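Side-chain contacts in extracellular fatty acid-binding protein (PDB 3SAO), which is a lipocalin that binds bacterial ferric siderophores, long-chain fatty acids and lysophosphatidic acid, and may act as an antibacterial factor: residues I14-S19 with A126-L131; K92-I97 with P122-I127; H109-Y114 with K130-R135. One frame throughout, in Å; residues are numbered along the deposited sequence.

Contact 1: residues I14-S19 with A126-L131; sequences IVALAS and AIFRKL
The lipocalin fold carries one long helix against the outside of its beta-barrel, and here F128 of that helix reaches A16, L17 and A18 on strand 10-18. The ring leaves the helix with CG anti to the backbone N (chi1 -178°), which carries it across to the strand. Its far end does the touching. F128 CE2 lies 3.9 Å from A16 CB, while F128 CZ meets A18 CB at 3.9 Å. Between these two methyls the ring's edge faces the main chain, with F128 CZ 3.8 Å from L17 C and the peptide nitrogen A18 N also near the ring plane. Strand alternation turns A16 and A18 toward the helix; L17 points away from it, and its side chain touches R112 of the ligand site. The small alanines let a large ring come right up to the strand backbone, although the axes of strand 14-18 and helix 126-131 approach only to 10.0 Å, nearly parallel (5°). L113 and V142 add further apolar contacts to F128. All the residues that touch are buried and their side chains meet through carbon alone, so the attachment relies on dispersion and on exclusion of water.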
loop_
_atom_site.group_PDB
_atom_site.type_symbol
_atom_site.label_atom_id
_atom_site.label_comp_id
_atom_site.label_asym_id
_atom_site.label_seq_id
_atom_site.Cartn_x
_atom_site.Cartn_y
_atom_site.Cartn_z
ATOM N N ILE A 14 -3.785 -3.704 2.089
ATOM C CA ILE A 14 -3.470 -3.383 0.720
ATOM C C ILE A 14 -4.014 -4.528 -0.136
ATOM O O ILE A 14 -3.571 -5.668 -0.026
ATOM C CB ILE A 14 -1.998 -3.205 0.545
ATOM C CG1 ILE A 14 -1.492 -2.138 1.530
ATOM C CG2 ILE A 14 -1.665 -2.853 -0.933
ATOM C CD1 ILE A 14 0.007 -1.962 1.588
ATOM N N VAL A 15 -5.017 -4.212 -0.948
ATOM C CA VAL A 15 -5.869 -5.246 -1.543
ATOM C C VAL A 15 -5.714 -5.293 -3.062
ATOM O O VAL A 15 -6.166 -6.242 -3.702
ATOM C CB VAL A 15 -7.367 -5.075 -1.146
ATOM C CG1 VAL A 15 -7.513 -5.064 0.359
ATOM C CG2 VAL A 15 -7.979 -3.799 -1.793
ATOM N N ALA A 16 -5.023 -4.314 -3.644
ATOM C CA ALA A 16 -4.708 -4.362 -5.076
ATOM C C ALA A 16 -3.528 -3.458 -5.366
ATOM O O ALA A 16 -3.241 -2.548 -4.618
ATOM C CB ALA A 16 -5.912 -3.943 -5.925
ATOM N N LEU A 17 -2.874 -3.763 -6.467
ATOM C CA LEU A 17 -1.641 -3.165 -6.927
ATOM C C LEU A 17 -1.725 -2.989 -8.415
ATOM O O LEU A 17 -2.392 -3.761 -9.111
ATOM C CB LEU A 17 -0.455 -4.088 -6.648
ATOM C CG LEU A 17 -0.266 -4.546 -5.202
ATOM C CD1 LEU A 17 0.898 -5.579 -5.175
ATOM C CD2 LEU A 17 0.004 -3.379 -4.288
ATOM N N ALA A 18 -1.020 -1.988 -8.914
ATOM C CA ALA A 18 -0.861 -1.824 -10.342
ATOM C C ALA A 18 0.567 -1.391 -10.655
ATOM O O ALA A 18 1.086 -0.440 -10.055
ATOM C CB ALA A 18 -1.884 -0.829 -10.903
ATOM N N SER A 19 1.181 -2.053 -11.637
ATOM C CA SER A 19 2.558 -1.730 -12.053
ATOM C C SER A 19 2.872 -2.400 -13.377
ATOM O O SER A 19 2.183 -3.338 -13.764
ATOM C CB SER A 19 3.562 -2.201 -10.995
ATOM O OG SER A 19 4.894 -2.300 -11.489
ATOM N N ALA A 126 -13.526 0.176 -8.437
ATOM C CA ALA A 126 -13.827 0.929 -9.655
ATOM C C ALA A 126 -12.996 2.215 -9.786
ATOM O O ALA A 126 -12.472 2.505 -10.883
ATOM C CB ALA A 126 -15.316 1.232 -9.742
ATOM N N ILE A 127 -12.811 2.945 -8.682
ATOM C CA ILE A 127 -12.008 4.181 -8.716
ATOM C C ILE A 127 -10.539 3.853 -8.954
ATOM O O ILE A 127 -9.845 4.566 -9.689
ATOM C CB ILE A 127 -12.156 5.070 -7.429
ATOM C CG1 ILE A 127 -11.166 6.235 -7.434
ATOM C CG2 ILE A 127 -11.913 4.315 -6.150
ATOM C CD1 ILE A 127 -11.302 7.123 -8.610
ATOM N N PHE A 128 -10.059 2.808 -8.294
ATOM C CA PHE A 128 -8.673 2.350 -8.493
ATOM C C PHE A 128 -8.406 2.016 -9.970
ATOM O O PHE A 128 -7.411 2.489 -10.558
ATOM C CB PHE A 128 -8.399 1.141 -7.625
ATOM C CG PHE A 128 -7.000 0.620 -7.729
ATOM C CD1 PHE A 128 -5.933 1.293 -7.129
ATOM C CD2 PHE A 128 -6.757 -0.572 -8.356
ATOM C CE1 PHE A 128 -4.622 0.787 -7.240
ATOM C CE2 PHE A 128 -5.467 -1.068 -8.473
ATOM C CZ PHE A 128 -4.408 -0.388 -7.904
ATOM N N ARG A 129 -9.281 1.189 -10.552
ATOM C CA ARG A 129 -9.123 0.766 -11.959
ATOM C C ARG A 129 -9.194 1.963 -12.928
ATOM O O ARG A 129 -8.363 2.079 -13.835
ATOM C CB ARG A 129 -10.128 -0.329 -12.335
ATOM C CG ARG A 129 -9.836 -1.711 -11.735
ATOM C CD ARG A 129 -10.695 -2.805 -12.353
ATOM N NE ARG A 129 -10.326 -4.119 -11.831
ATOM C CZ ARG A 129 -9.281 -4.840 -12.245
ATOM N NH1 ARG A 129 -8.501 -4.419 -13.229
ATOM N NH2 ARG A 129 -9.032 -6.011 -11.681
ATOM N N LYS A 130 -10.124 2.879 -12.681
ATOM C CA LYS A 130 -10.182 4.156 -13.395
ATOM C C LYS A 130 -8.896 4.958 -13.350
ATOM O O LYS A 130 -8.386 5.396 -14.376
ATOM C CB LYS A 130 -11.296 5.039 -12.846
ATOM C CG LYS A 130 -11.500 6.312 -13.634
ATOM C CD LYS A 130 -12.715 7.095 -13.171
ATOM C CE LYS A 130 -12.486 7.714 -11.806
ATOM N NZ LYS A 130 -13.581 8.652 -11.440
ATOM N N LEU A 131 -8.395 5.218 -12.155
ATOM C CA LEU A 131 -7.167 5.981 -12.048
ATOM C C LEU A 131 -5.938 5.233 -12.589
ATOM O O LEU A 131 -5.043 5.878 -13.136
ATOM C CB LEU A 131 -6.940 6.405 -10.610
ATOM C CG LEU A 131 -7.996 7.382 -10.081
ATOM C CD1 LEU A 131 -7.753 7.658 -8.596
ATOM C CD2 LEU A 131 -8.039 8.684 -10.901
#

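Contact 2: residues K92-I97 with P122-I127. With NKN ((2R)-2-hydroxy-3-(phosphonooxy)propyl tetradecanoate), chain C.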
loop_
_atom_site.group_PDB
_atom_site.type_symbol
_atom_site.label_atom_id
_atom_site.label_comp_id
_atom_site.label_asym_id
_atom_site.label_seq_id
_atom_site.Cartn_x
_atom_site.Cartn_y
_atom_site.Cartn_z
ATOM N N LYS A 92 -11.834 6.843 5.337
ATOM C CA LYS A 92 -12.645 5.976 6.195
ATOM C C LYS A 92 -12.625 4.501 5.779
ATOM O O LYS A 92 -12.548 3.611 6.643
ATOM C CB LYS A 92 -14.105 6.460 6.189
ATOM N N SER A 93 -12.730 4.270 4.467
ATOM C CA SER A 93 -13.042 2.972 3.859
ATOM C C SER A 93 -11.939 2.477 2.917
ATOM O O SER A 93 -11.653 1.297 2.860
ATOM C CB SER A 93 -14.350 3.083 3.078
ATOM O OG SER A 93 -15.336 2.269 3.684
ATOM N N TYR A 94 -11.379 3.385 2.120
ATOM C CA TYR A 94 -10.417 3.054 1.083
ATOM C C TYR A 94 -9.511 4.252 0.806
ATOM O O TYR A 94 -9.856 5.390 1.158
ATOM C CB TYR A 94 -11.151 2.651 -0.221
ATOM C CG TYR A 94 -11.679 3.863 -0.962
ATOM C CD1 TYR A 94 -12.839 4.488 -0.541
ATOM C CD2 TYR A 94 -10.939 4.471 -1.954
ATOM C CE1 TYR A 94 -13.298 5.629 -1.145
ATOM C CE2 TYR A 94 -11.383 5.612 -2.565
ATOM C CZ TYR A 94 -12.574 6.191 -2.150
ATOM O OH TYR A 94 -13.053 7.350 -2.697
ATOM N N ALA A 95 -8.390 4.009 0.131
ATOM C CA ALA A 95 -7.556 5.063 -0.421
ATOM C C ALA A 95 -6.765 4.503 -1.612
ATOM O O ALA A 95 -6.279 3.377 -1.562
ATOM C CB ALA A 95 -6.591 5.601 0.597
ATOM N N VAL A 96 -6.590 5.337 -2.628
ATOM C CA VAL A 96 -5.754 5.046 -3.787
ATOM C C VAL A 96 -4.461 5.857 -3.704
ATOM O O VAL A 96 -4.480 7.078 -3.653
ATOM C CB VAL A 96 -6.467 5.338 -5.109
ATOM C CG1 VAL A 96 -5.554 4.956 -6.307
ATOM C CG2 VAL A 96 -7.777 4.599 -5.163
ATOM N N ILE A 97 -3.338 5.148 -3.666
ATOM C CA ILE A 97 -2.029 5.733 -3.390
ATOM C C ILE A 97 -1.150 5.485 -4.587
ATOM O O ILE A 97 -1.081 4.361 -5.114
ATOM C CB ILE A 97 -1.321 5.047 -2.173
ATOM C CG1 ILE A 97 -2.193 5.117 -0.939
ATOM C CG2 ILE A 97 0.065 5.686 -1.907
ATOM C CD1 ILE A 97 -2.537 6.477 -0.542
ATOM N N PRO A 122 -16.916 -2.695 -4.329
ATOM C CA PRO A 122 -16.971 -2.431 -5.760
ATOM C C PRO A 122 -16.599 -0.997 -6.107
ATOM O O PRO A 122 -15.905 -0.760 -7.104
ATOM C CB PRO A 122 -18.438 -2.699 -6.095
ATOM C CG PRO A 122 -18.836 -3.750 -5.112
ATOM C CD PRO A 122 -18.093 -3.457 -3.870
ATOM N N THR A 123 -17.043 -0.064 -5.263
ATOM C CA THR A 123 -16.877 1.366 -5.496
ATOM C C THR A 123 -15.396 1.739 -5.506
ATOM O O THR A 123 -14.889 2.371 -6.449
ATOM C CB THR A 123 -17.589 2.174 -4.396
ATOM O OG1 THR A 123 -19.008 1.935 -4.463
ATOM C CG2 THR A 123 -17.324 3.672 -4.553
ATOM N N ALA A 124 -14.719 1.337 -4.442
ATOM C CA ALA A 124 -13.287 1.535 -4.300
ATOM C C ALA A 124 -12.513 0.884 -5.440
ATOM O O ALA A 124 -11.577 1.492 -5.974
ATOM C CB ALA A 124 -12.815 0.968 -2.975
ATOM N N MET A 125 -12.861 -0.357 -5.789
ATOM C CA MET A 125 -12.132 -1.045 -6.858
ATOM C C MET A 125 -12.304 -0.285 -8.183
ATOM O O MET A 125 -11.354 -0.156 -8.977
ATOM C CB MET A 125 -12.575 -2.505 -7.039
ATOM C CG MET A 125 -11.823 -3.258 -8.147
ATOM S SD MET A 125 -10.006 -3.391 -7.910
ATOM C CE MET A 125 -9.973 -4.397 -6.472
ATOM N N ALA A 126 -13.526 0.176 -8.437
ATOM C CA ALA A 126 -13.827 0.929 -9.655
ATOM C C ALA A 126 -12.996 2.215 -9.786
ATOM O O ALA A 126 -12.472 2.505 -10.883
ATOM C CB ALA A 126 -15.316 1.232 -9.742
ATOM N N ILE A 127 -12.811 2.945 -8.682
ATOM C CA ILE A 127 -12.008 4.181 -8.716
ATOM C C ILE A 127 -10.539 3.853 -8.954
ATOM O O ILE A 127 -9.845 4.566 -9.689
ATOM C CB ILE A 127 -12.156 5.070 -7.429
ATOM C CG1 ILE A 127 -11.166 6.235 -7.434
ATOM C CG2 ILE A 127 -11.913 4.315 -6.150
ATOM C CD1 ILE A 127 -11.302 7.123 -8.610
HETATM O OAA NKN C . 4.083 3.164 0.681
HETATM O OAB NKN C . 2.537 3.028 -1.116
HETATM P PAC NKN C . 2.634 2.924 0.380
HETATM O OAD NKN C . 2.031 1.685 0.993
HETATM O OAE NKN C . -4.172 5.063 3.763
HETATM O OAF NKN C . 1.797 4.143 0.990
HETATM C CAG NKN C . 1.558 4.410 2.376
HETATM C CAH NKN C . 0.459 5.454 2.547
HETATM C CAI NKN C . -0.689 5.110 3.512
HETATM O OAJ NKN C . -1.973 5.461 2.953
HETATM C CAK NKN C . -3.196 5.812 3.690
HETATM C CAL NKN C . -3.311 7.177 4.316
HETATM C CAM NKN C . -4.493 7.906 3.694
HETATM C CAN NKN C . -4.483 9.398 4.007
HETATM C CAO NKN C . -3.200 9.830 4.715
HETATM O OAY NKN C . 1.104 6.628 3.050
#
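Y94 carries its ring between its own backbone N and carbonyl carbon (chi1 77°), a rotation that lays the ring beside A124 and I127 where strand 94-103 of the lipocalin barrel meets the start of helix 122-133. The Y94 and I127 side chains cross at about a right angle, and Y94 CE2 is modelled 3.8 Å from I127 CG2. The exact place of that methyl is doubtful, because the rotamer built for I127 brings it too close to the carbonyl oxygen of A124. Closer to the strand backbone, A124 CB sits 3.6 Å from Y94 CB and 3.7 Å from Y94 CG. Alanine suits this place because the helix passes close here: the CA atoms of Y94 and A124 are only 6.3 Å apart. Tyrosine suits a partly exposed place, since its carbon skeleton packs on the helix while OH makes a hydrogen bond to D88 on the adjoining strand 82-89. V96, two residues on, also points toward the helix, making a looser contact with I127 and packing on M111 and L113. The intervening A95 points away from the helix, and I97, the next inward residue, lines the ligand pocket. Branched and apolar, I97 borders the lipid's ester and phosphate linkage, with I97 CD1 3.7 Å from the ester oxygen OAJ.

Contact 3: residues H109-Y114 with K130-R135; sequences HMMRLY and KLARER. With NKN ((2R)-2-hydroxy-3-(phosphonooxy)propyl tetradecanoate), chain C.
M111 lays its thioether end against the helix backbone at L131 and A132. M111 CE is 3.5 Å from A132 N and 4.0 Å from L131 CB, while M111 SD lies 4.0 Å from A132 CB. The chain runs out extended through chi2 and then bends at chi3 (54°), which turns the terminal methyl along the helix. A flexible, unbranched methionine can follow that surface, and the small A132 lets it approach the main chain. R135 flanks the sulfur through the aliphatic part of its chain, CD; its guanidinium makes a cation-pi contact with F98. V96 and Y137 also pack on M111. This is the outer wall of the lipocalin barrel, and alternation along strand 106-115 gives the next residue, R112, to the inside. There R112 NH1 donates a hydrogen bond of 2.9 Å to phosphate oxygen OAB, bent to 131° at the hydrogen. Its positive charge would be expected to suit the anionic head group, and K82 supplies a second cationic donor. Y114 OH also bonds phosphate oxygen OAD, but the modelled 2.4 Å is too short to be trusted as an exact length. One face of the Y114 ring lies beneath the ester, OAJ standing 4.0 Å above its centre. L17 touches R112, and W12 and I14 touch Y114, all three from the neighbouring strand 10-18.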
loop_
_atom_site.group_PDB
_atom_site.type_symbol
_atom_site.label_atom_id
_atom_site.label_comp_id
_atom_site.label_asym_id
_atom_site.label_seq_id
_atom_site.Cartn_x
_atom_site.Cartn_y
_atom_site.Cartn_z
ATOM N N HIS A 109 7.476 2.835 -10.082
ATOM C CA HIS A 109 6.181 3.348 -9.723
ATOM C C HIS A 109 5.269 2.176 -9.431
ATOM O O HIS A 109 5.405 1.102 -10.031
ATOM C CB HIS A 109 5.553 4.219 -10.834
ATOM C CG HIS A 109 6.412 5.366 -11.285
ATOM N ND1 HIS A 109 6.490 6.556 -10.591
ATOM C CD2 HIS A 109 7.166 5.530 -12.399
ATOM C CE1 HIS A 109 7.285 7.390 -11.245
ATOM N NE2 HIS A 109 7.695 6.799 -12.353
ATOM N N MET A 110 4.359 2.385 -8.493
ATOM C CA MET A 110 3.290 1.420 -8.239
ATOM C C MET A 110 2.080 2.137 -7.683
ATOM O O MET A 110 2.203 3.083 -6.931
ATOM C CB MET A 110 3.750 0.343 -7.261
ATOM C CG MET A 110 2.748 -0.810 -7.127
ATOM S SD MET A 110 3.422 -2.150 -6.166
ATOM C CE MET A 110 4.655 -2.829 -7.295
ATOM N N MET A 111 0.906 1.693 -8.076
ATOM C CA MET A 111 -0.317 2.116 -7.464
ATOM C C MET A 111 -0.760 1.055 -6.500
ATOM O O MET A 111 -0.692 -0.148 -6.815
ATOM C CB MET A 111 -1.383 2.320 -8.520
ATOM C CG MET A 111 -1.113 3.497 -9.373
ATOM S SD MET A 111 -2.470 3.859 -10.510
ATOM C CE MET A 111 -3.917 4.000 -9.463
ATOM N N ARG A 112 -1.281 1.491 -5.364
ATOM C CA ARG A 112 -1.826 0.583 -4.364
ATOM C C ARG A 112 -3.255 0.987 -3.910
ATOM O O ARG A 112 -3.589 2.146 -3.821
ATOM C CB ARG A 112 -0.901 0.523 -3.157
ATOM C CG ARG A 112 0.512 0.131 -3.443
ATOM C CD ARG A 112 1.309 0.009 -2.157
ATOM N NE ARG A 112 2.540 -0.719 -2.417
ATOM C CZ ARG A 112 3.667 -0.171 -2.852
ATOM N NH1 ARG A 112 3.754 1.139 -3.018
ATOM N NH2 ARG A 112 4.707 -0.943 -3.129
ATOM N N LEU A 113 -4.115 0.010 -3.659
ATOM C CA LEU A 113 -5.431 0.282 -3.077
ATOM C C LEU A 113 -5.441 -0.209 -1.633
ATOM O O LEU A 113 -5.320 -1.415 -1.377
ATOM C CB LEU A 113 -6.533 -0.428 -3.874
ATOM C CG LEU A 113 -7.966 -0.357 -3.377
ATOM C CD1 LEU A 113 -8.473 1.111 -3.241
ATOM C CD2 LEU A 113 -8.860 -1.198 -4.336
ATOM N N TYR A 114 -5.582 0.728 -0.708
ATOM C CA TYR A 114 -5.833 0.459 0.696
ATOM C C TYR A 114 -7.344 0.282 0.935
ATOM O O TYR A 114 -8.150 1.067 0.438
ATOM C CB TYR A 114 -5.295 1.609 1.559
ATOM C CG TYR A 114 -3.807 1.563 1.800
ATOM C CD1 TYR A 114 -3.299 1.353 3.086
ATOM C CD2 TYR A 114 -2.907 1.751 0.776
ATOM C CE1 TYR A 114 -1.939 1.289 3.325
ATOM C CE2 TYR A 114 -1.507 1.681 1.018
ATOM C CZ TYR A 114 -1.055 1.446 2.296
ATOM O OH TYR A 114 0.277 1.340 2.573
ATOM N N LYS A 130 -10.124 2.879 -12.681
ATOM C CA LYS A 130 -10.182 4.156 -13.395
ATOM C C LYS A 130 -8.896 4.958 -13.350
ATOM O O LYS A 130 -8.386 5.396 -14.376
ATOM C CB LYS A 130 -11.296 5.039 -12.846
ATOM C CG LYS A 130 -11.500 6.312 -13.634
ATOM C CD LYS A 130 -12.715 7.095 -13.171
ATOM C CE LYS A 130 -12.486 7.714 -11.806
ATOM N NZ LYS A 130 -13.581 8.652 -11.440
ATOM N N LEU A 131 -8.395 5.218 -12.155
ATOM C CA LEU A 131 -7.167 5.981 -12.048
ATOM C C LEU A 131 -5.938 5.233 -12.589
ATOM O O LEU A 131 -5.043 5.878 -13.136
ATOM C CB LEU A 131 -6.940 6.405 -10.610
ATOM C CG LEU A 131 -7.996 7.382 -10.081
ATOM C CD1 LEU A 131 -7.753 7.658 -8.596
ATOM C CD2 LEU A 131 -8.039 8.684 -10.901
ATOM N N ALA A 132 -5.872 3.910 -12.390
ATOM C CA ALA A 132 -4.855 3.062 -13.041
ATOM C C ALA A 132 -4.900 3.205 -14.550
ATOM O O ALA A 132 -3.869 3.420 -15.216
ATOM C CB ALA A 132 -5.036 1.590 -12.639
ATOM N N ARG A 133 -6.079 3.039 -15.129
ATOM C CA ARG A 133 -6.191 3.148 -16.575
ATOM C C ARG A 133 -5.753 4.508 -17.117
ATOM O O ARG A 133 -5.213 4.597 -18.229
ATOM C CB ARG A 133 -7.613 2.808 -17.040
ATOM C CG ARG A 133 -7.617 2.163 -18.395
ATOM C CD ARG A 133 -8.980 1.540 -18.757
ATOM N N GLU A 134 -5.955 5.561 -16.341
ATOM C CA GLU A 134 -5.485 6.901 -16.703
ATOM C C GLU A 134 -3.974 7.040 -16.767
ATOM O O GLU A 134 -3.472 7.973 -17.392
ATOM C CB GLU A 134 -6.038 7.941 -15.741
ATOM C CG GLU A 134 -7.509 8.218 -15.968
ATOM C CD GLU A 134 -7.987 9.481 -15.279
ATOM O OE1 GLU A 134 -7.192 10.135 -14.575
ATOM O OE2 GLU A 134 -9.187 9.781 -15.415
ATOM N N ARG A 135 -3.244 6.139 -16.121
ATOM C CA ARG A 135 -1.789 6.158 -16.204
ATOM C C ARG A 135 -1.328 5.064 -17.179
ATOM O O ARG A 135 -0.171 4.687 -17.157
ATOM C CB ARG A 135 -1.165 5.976 -14.820
ATOM C CG ARG A 135 -1.243 7.272 -13.998
ATOM C CD ARG A 135 -0.875 7.102 -12.589
ATOM N NE ARG A 135 -1.359 8.218 -11.793
ATOM C CZ ARG A 135 -0.654 9.291 -11.455
ATOM N NH1 ARG A 135 0.616 9.436 -11.817
ATOM N NH2 ARG A 135 -1.216 10.204 -10.696
HETATM O OAA NKN C . 4.083 3.164 0.681
HETATM O OAB NKN C . 2.537 3.028 -1.116
HETATM P PAC NKN C . 2.634 2.924 0.380
HETATM O OAD NKN C . 2.031 1.685 0.993
HETATM O OAE NKN C . -4.172 5.063 3.763
HETATM O OAF NKN C . 1.797 4.143 0.990
HETATM C CAG NKN C . 1.558 4.410 2.376
HETATM C CAH NKN C . 0.459 5.454 2.547
HETATM C CAI NKN C . -0.689 5.110 3.512
HETATM O OAJ NKN C . -1.973 5.461 2.953
HETATM C CAK NKN C . -3.196 5.812 3.690
HETATM C CAL NKN C . -3.311 7.177 4.316
HETATM C CAM NKN C . -4.493 7.906 3.694
HETATM C CAN NKN C . -4.483 9.398 4.007
HETATM C CAO NKN C . -3.200 9.830 4.715
HETATM O OAY NKN C . 1.104 6.628 3.050
#

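All three contacts use helix 122-133, which they meet in the order contact 2, contact 1, contact 3 from its N-terminal end onward. The opposing strands come along the chain as 10-18, 94-103 and 106-115, all before the helix. They belong to one antiparallel sheet, with 106-115 lying between the other two and hydrogen-bonded to both. Centres of contacts 1 and 3 are about 5 Å apart, those of 1 and 2 about 8 Å, and those of 2 and 3 about 11 Å. F128 and L131 both touch V96, joining contact 1 to contact 2. The helix thus covers the outside of three adjacent barrel strands, whose inward residues, including I97, R112 and Y114, form part of the lysophosphatidic acid site.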